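Local coordinates for putative bacterial transcription regulation protein (Staphylococcus aureus, PDB 3LUR) that is of unknown function but probably binds small-molecule effectors, as a putative bacterial transcription regulator with an integron-associated effector-binding domain, at residues A56-L61 against I74-D79; E116-I121 against I152-K157. One frame throughout, in Å; residues are numbered along the deposited sequence. Where two conformers were deposited one is given.

Interaction 1: A56-L61 against I74-D79; sequences AGILGL and IAVTGD. With EDO (1,2-ethanediol), chain I.
I58 lies obliquely over I74 and V76. It comes from the loop end of strand 58-64, with CG1 anti to the backbone N (chi1 -177°), and this carries the long branch to the neighbouring strand. I58 CD1 meets I74 CG2 at 4.0 Å. I58 CG1 sits 3.9 Å from V76 CG1 and also rests 3.4 Å from the carbonyl oxygen A75 O. I58 and V76 were each deposited in two conformers, and these distances belong to one of them. L59 and A75 point to the other face of the sheet. There L59 CB and CD1 pass beside A75 O, and L59 CD1 lies 4.4 Å from T77 CG2, a loose contact.

The backbones form a beta hairpin. L59 and A75 are an antiparallel hydrogen-bonded pair, linked both ways. L59 N to A75 O is 2.8 Å. A75 N to L59 O is 2.9 Å. L59 O also takes a CA-H contact from I74 CA. Past the last bridge a water lies 2.8 Å from G57 O and accepts from T77 N. N51 ND2 donates to G57 O. T77 OG1 is held by N52 and L55 N.

The hairpin forms two neighbouring strands of the closed antiparallel barrel. Strand 5-21 flanks 70-77, and strand 134-138 flanks 58-64. W35 of helix 24-41 and I44 of helix 43-50 pack on both I58 and I74, while L14 of strand 5-21 lies against L59.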
loop_
_atom_site.group_PDB
_atom_site.type_symbol
_atom_site.label_atom_id
_atom_site.label_comp_id
_atom_site.label_asym_id
_atom_site.label_seq_id
_atom_site.Cartn_x
_atom_site.Cartn_y
_atom_site.Cartn_z
ATOM N N ALA A 56 7.584 4.350 -7.753
ATOM C CA ALA A 56 8.032 3.320 -8.707
ATOM C C ALA A 56 7.486 1.957 -8.323
ATOM O O ALA A 56 8.156 1.145 -7.690
ATOM C CB ALA A 56 9.568 3.279 -8.780
ATOM N N GLY A 57 6.267 1.698 -8.719
ATOM C CA GLY A 57 5.668 0.426 -8.474
ATOM C C GLY A 57 4.179 0.606 -8.373
ATOM O O GLY A 57 3.633 1.670 -8.718
ATOM N N ILE A 58 3.522 -0.457 -7.990
ATOM C CA ILE A 58 2.095 -0.417 -7.817
ATOM C C ILE A 58 1.853 -0.547 -6.314
ATOM O O ILE A 58 2.602 -1.266 -5.594
ATOM C CB ILE A 58 1.388 -1.488 -8.689
ATOM C CG1 ILE A 58 -0.136 -1.369 -8.555
ATOM C CG2 ILE A 58 1.895 -2.888 -8.358
ATOM C CD1 ILE A 58 -0.906 -2.072 -9.642
ATOM N N LEU A 59 0.859 0.172 -5.844
ATOM C CA LEU A 59 0.542 0.224 -4.429
ATOM C C LEU A 59 -0.597 -0.658 -3.996
ATOM O O LEU A 59 -1.616 -0.819 -4.711
ATOM C CB LEU A 59 0.175 1.656 -4.012
ATOM C CG LEU A 59 1.190 2.813 -3.972
ATOM C CD1 LEU A 59 1.576 3.371 -5.326
ATOM C CD2 LEU A 59 0.601 3.981 -3.128
ATOM N N GLY A 60 -0.415 -1.192 -2.783
ATOM C CA GLY A 60 -1.439 -1.809 -2.014
ATOM C C GLY A 60 -1.634 -0.852 -0.850
ATOM O O GLY A 60 -0.872 -0.874 0.125
ATOM N N LEU A 61 -2.615 0.022 -0.980
ATOM C CA LEU A 61 -2.858 1.065 0.024
ATOM C C LEU A 61 -3.861 0.600 1.060
ATOM O O LEU A 61 -5.026 0.298 0.740
ATOM C CB LEU A 61 -3.362 2.359 -0.646
ATOM C CG LEU A 61 -3.564 3.604 0.235
ATOM C CD1 LEU A 61 -2.241 4.293 0.588
ATOM C CD2 LEU A 61 -4.490 4.588 -0.450
ATOM N N ILE A 74 -5.844 -1.027 -4.510
ATOM C CA ILE A 74 -4.784 -1.322 -5.465
ATOM C C ILE A 74 -4.735 -0.079 -6.343
ATOM O O ILE A 74 -5.755 0.316 -6.909
ATOM C CB ILE A 74 -5.117 -2.579 -6.256
ATOM C CG1 ILE A 74 -5.030 -3.772 -5.304
ATOM C CG2 ILE A 74 -4.178 -2.747 -7.481
ATOM C CD1 ILE A 74 -5.497 -5.097 -5.909
ATOM N N ALA A 75 -3.573 0.548 -6.437
ATOM C CA ALA A 75 -3.503 1.830 -7.091
ATOM C C ALA A 75 -2.114 2.177 -7.591
ATOM O O ALA A 75 -1.092 1.610 -7.152
ATOM C CB ALA A 75 -3.926 2.906 -6.079
ATOM N N VAL A 76 -2.090 3.154 -8.478
ATOM C CA VAL A 76 -0.839 3.721 -8.976
ATOM C C VAL A 76 -0.898 5.227 -8.808
ATOM O O VAL A 76 -1.979 5.817 -8.759
ATOM C CB VAL A 76 -0.580 3.417 -10.474
ATOM C CG1 VAL A 76 -0.466 1.921 -10.709
ATOM C CG2 VAL A 76 -1.668 4.038 -11.386
ATOM N N THR A 77 0.273 5.852 -8.718
ATOM C CA THR A 77 0.335 7.303 -8.693
ATOM C C THR A 77 0.103 7.752 -10.112
ATOM O O THR A 77 0.739 7.248 -11.069
ATOM C CB THR A 77 1.670 7.821 -8.223
ATOM O OG1 THR A 77 2.705 7.277 -9.046
ATOM C CG2 THR A 77 1.905 7.476 -6.773
ATOM N N GLY A 78 -0.844 8.674 -10.277
ATOM C CA GLY A 78 -1.197 9.182 -11.592
ATOM C C GLY A 78 -1.466 10.663 -11.616
ATOM O O GLY A 78 -1.452 11.325 -10.579
ATOM N N ASP A 79 -1.692 11.182 -12.817
ATOM C CA ASP A 79 -2.048 12.588 -13.007
ATOM C C ASP A 79 -3.554 12.737 -12.897
ATOM O O ASP A 79 -4.282 11.797 -13.180
ATOM C CB ASP A 79 -1.610 13.075 -14.391
ATOM C CG ASP A 79 -0.092 13.047 -14.573
ATOM O OD1 ASP A 79 0.630 13.089 -13.559
ATOM O OD2 ASP A 79 0.361 13.008 -15.727
HETATM C C1 EDO I . 9.679 -0.270 -4.503
HETATM O O1 EDO I . 10.653 -1.294 -4.554
HETATM C C2 EDO I . 10.227 0.960 -5.200
HETATM O O2 EDO I . 10.346 0.707 -6.585
HETATM O O HOH W 1 2.666 4.300 -8.462
#

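Interaction 2: E116-I121 against I152-K157; sequences EVHHYI and IWMPVK. With EDO (1,2-ethanediol), chain G.
H118 ND1 and O2 of a bound ethanediol are hydrogen-bonded at 2.7 Å, and either may be the donor. The oxygen lies at the ring edge, in its plane. The diol is probably from the crystallisation liquor, and its C2 also touches I121 CG2. This is the more exposed margin of a helix-on-sheet contact, in which helix 108-124 lies on strand 149-156 of the barrel. The two segments run nearly the same way, 24° apart, with axes 10.9 Å from each other. No hydrogen bond joins them.

The strand is met mainly through M154, a selenomethionine. In the conformer given, its chain bends at chi2 (-63°) and chi3 (-62°), and these two bends bring CE beside H118 and I121. V117 and M154 approach tip to tip: V117 CG1 is 3.6 Å from M154 CG and 4.0 Å from SE. Two residues earlier in the strand, I152 CG2 meets V117 CG2 more loosely, at 4.4 Å.

F100 of strand 88-103 also touches V117. F134 of strand 134-138 touches M154, and its ring meets that of H118 with the planes at about 90°. M154 CE touches two helix side chains, 3.7 Å from I121 CD1 and 4.0 Å from H118 CE1.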
loop_
_atom_site.group_PDB
_atom_site.type_symbol
_atom_site.label_atom_id
_atom_site.label_comp_id
_atom_site.label_asym_id
_atom_site.label_seq_id
_atom_site.Cartn_x
_atom_site.Cartn_y
_atom_site.Cartn_z
ATOM N N GLU A 116 4.949 -7.502 11.861
ATOM C CA GLU A 116 6.134 -7.081 12.632
ATOM C C GLU A 116 6.140 -5.550 12.732
ATOM O O GLU A 116 6.397 -4.998 13.804
ATOM C CB GLU A 116 7.442 -7.520 11.981
ATOM C CG GLU A 116 7.585 -9.017 11.708
ATOM C CD GLU A 116 7.734 -9.851 12.950
ATOM O OE1 GLU A 116 7.536 -9.345 14.072
ATOM O OE2 GLU A 116 8.092 -11.034 12.819
ATOM N N VAL A 117 5.851 -4.880 11.615
ATOM C CA VAL A 117 5.816 -3.401 11.590
ATOM C C VAL A 117 4.785 -2.845 12.569
ATOM O O VAL A 117 5.093 -1.951 13.333
ATOM C CB VAL A 117 5.532 -2.856 10.184
ATOM C CG1 VAL A 117 5.254 -1.379 10.256
ATOM C CG2 VAL A 117 6.691 -3.133 9.288
ATOM N N HIS A 118 3.559 -3.359 12.541
ATOM C CA HIS A 118 2.543 -2.909 13.523
ATOM C C HIS A 118 3.032 -3.114 14.942
ATOM O O HIS A 118 2.893 -2.230 15.769
ATOM C CB HIS A 118 1.184 -3.604 13.342
ATOM C CG HIS A 118 0.440 -3.173 12.110
ATOM N ND1 HIS A 118 0.222 -1.846 11.792
ATOM C CD2 HIS A 118 -0.182 -3.899 11.145
ATOM C CE1 HIS A 118 -0.461 -1.777 10.661
ATOM N NE2 HIS A 118 -0.720 -3.009 10.250
ATOM N N HIS A 119 3.644 -4.260 15.216
ATOM C CA HIS A 119 4.164 -4.526 16.537
ATOM C C HIS A 119 5.252 -3.520 16.925
ATOM O O HIS A 119 5.277 -3.012 18.042
ATOM C CB HIS A 119 4.716 -5.949 16.639
ATOM C CG HIS A 119 5.358 -6.230 17.950
ATOM N ND1 HIS A 119 4.667 -6.167 19.139
ATOM C CD2 HIS A 119 6.629 -6.547 18.270
ATOM C CE1 HIS A 119 5.485 -6.438 20.132
ATOM N NE2 HIS A 119 6.681 -6.666 19.634
ATOM N N TYR A 120 6.151 -3.249 15.986
ATOM C CA TYR A 120 7.250 -2.313 16.212
ATOM C C TYR A 120 6.723 -0.923 16.534
ATOM O O TYR A 120 7.178 -0.259 17.493
ATOM C CB TYR A 120 8.178 -2.291 14.988
ATOM C CG TYR A 120 9.150 -1.150 15.024
ATOM C CD1 TYR A 120 10.284 -1.202 15.805
ATOM C CD2 TYR A 120 8.905 0.002 14.307
ATOM C CE1 TYR A 120 11.148 -0.107 15.889
ATOM C CE2 TYR A 120 9.765 1.079 14.367
ATOM C CZ TYR A 120 10.887 1.014 15.152
ATOM O OH TYR A 120 11.723 2.086 15.202
ATOM N N ILE A 121 5.720 -0.510 15.790
ATOM C CA ILE A 121 5.071 0.803 16.014
ATOM C C ILE A 121 4.368 0.849 17.351
ATOM O O ILE A 121 4.505 1.816 18.104
ATOM C CB ILE A 121 4.097 1.136 14.872
ATOM C CG1 ILE A 121 4.890 1.446 13.626
ATOM C CG2 ILE A 121 3.133 2.338 15.248
ATOM C CD1 ILE A 121 4.043 1.574 12.405
ATOM N N ILE A 152 7.301 -1.204 2.606
ATOM C CA ILE A 152 6.142 -0.901 3.436
ATOM C C ILE A 152 6.350 0.539 3.949
ATOM O O ILE A 152 7.331 0.832 4.649
ATOM C CB ILE A 152 5.985 -1.891 4.609
ATOM C CG1 ILE A 152 5.497 -3.247 4.091
ATOM C CG2 ILE A 152 4.978 -1.339 5.668
ATOM C CD1 ILE A 152 5.533 -4.388 5.129
ATOM N N TRP A 153 5.416 1.405 3.618
ATOM C CA TRP A 153 5.514 2.827 3.935
ATOM C C TRP A 153 4.495 3.160 4.990
ATOM O O TRP A 153 3.294 3.137 4.721
ATOM C CB TRP A 153 5.218 3.643 2.688
ATOM C CG TRP A 153 6.235 3.585 1.621
ATOM C CD1 TRP A 153 6.603 2.499 0.878
ATOM C CD2 TRP A 153 6.966 4.694 1.097
ATOM N NE1 TRP A 153 7.562 2.855 -0.041
ATOM C CE2 TRP A 153 7.789 4.202 0.056
ATOM C CE3 TRP A 153 7.015 6.043 1.414
ATOM C CZ2 TRP A 153 8.671 5.030 -0.661
ATOM C CZ3 TRP A 153 7.870 6.873 0.689
ATOM C CH2 TRP A 153 8.685 6.355 -0.341
HETATM N N MSE A 154 4.982 3.558 6.157
HETATM C CA MSE A 154 4.144 3.873 7.296
HETATM C C MSE A 154 4.296 5.359 7.619
HETATM O O MSE A 154 5.408 5.828 7.888
HETATM C CB MSE A 154 4.587 3.065 8.525
HETATM C CG MSE A 154 4.687 1.613 8.286
HETATM SE SE MSE A 154 2.963 0.792 7.817
HETATM C CE MSE A 154 1.963 1.125 9.391
ATOM N N PRO A 155 3.178 6.097 7.620
ATOM C CA PRO A 155 3.230 7.546 7.850
ATOM C C PRO A 155 3.553 7.933 9.284
ATOM O O PRO A 155 3.110 7.272 10.242
ATOM C CB PRO A 155 1.833 8.000 7.464
ATOM C CG PRO A 155 0.989 6.853 7.725
ATOM C CD PRO A 155 1.793 5.645 7.393
ATOM N N VAL A 156 4.386 8.951 9.435
ATOM C CA VAL A 156 4.770 9.407 10.760
ATOM C C VAL A 156 4.695 10.909 10.808
ATOM O O VAL A 156 4.661 11.593 9.759
ATOM C CB VAL A 156 6.185 8.949 11.144
ATOM C CG1 VAL A 156 6.243 7.415 11.270
ATOM C CG2 VAL A 156 7.209 9.414 10.126
ATOM N N LYS A 157 4.652 11.438 12.013
ATOM C CA LYS A 157 4.553 12.866 12.190
ATOM C C LYS A 157 5.852 13.545 11.795
ATOM O O LYS A 157 6.920 12.961 11.931
ATOM C CB LYS A 157 4.252 13.193 13.647
ATOM C CG LYS A 157 2.953 12.650 14.168
ATOM C CD LYS A 157 2.890 12.892 15.711
ATOM C CE LYS A 157 1.634 12.373 16.321
ATOM N NZ LYS A 157 1.631 12.557 17.792
HETATM C C1 EDO G . -1.052 -0.355 15.280
HETATM O O1 EDO G . -1.531 -1.368 14.386
HETATM C C2 EDO G . 0.377 0.013 14.899
HETATM O O2 EDO G . 0.497 0.269 13.483
#

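How the interactions relate
Both contacts are largely buried and involve the same closed sheet, on opposite sides of the chain's centre. Their centres are 19 Å apart and they do not touch. Interaction 1 joins two adjacent strands, so backbone hydrogen bonds do much of the holding and side chains pack on both faces. Interaction 2 joins a helix to a strand and is apolar across the segments, with a more exposed histidine at its margin. Each has helix cover: 24-41 and 43-50 pack on the first, while 108-124 itself forms half of the second. Strand 134-138 lies between strands 58-64 and 149-156 and so links the two regions through the sheet.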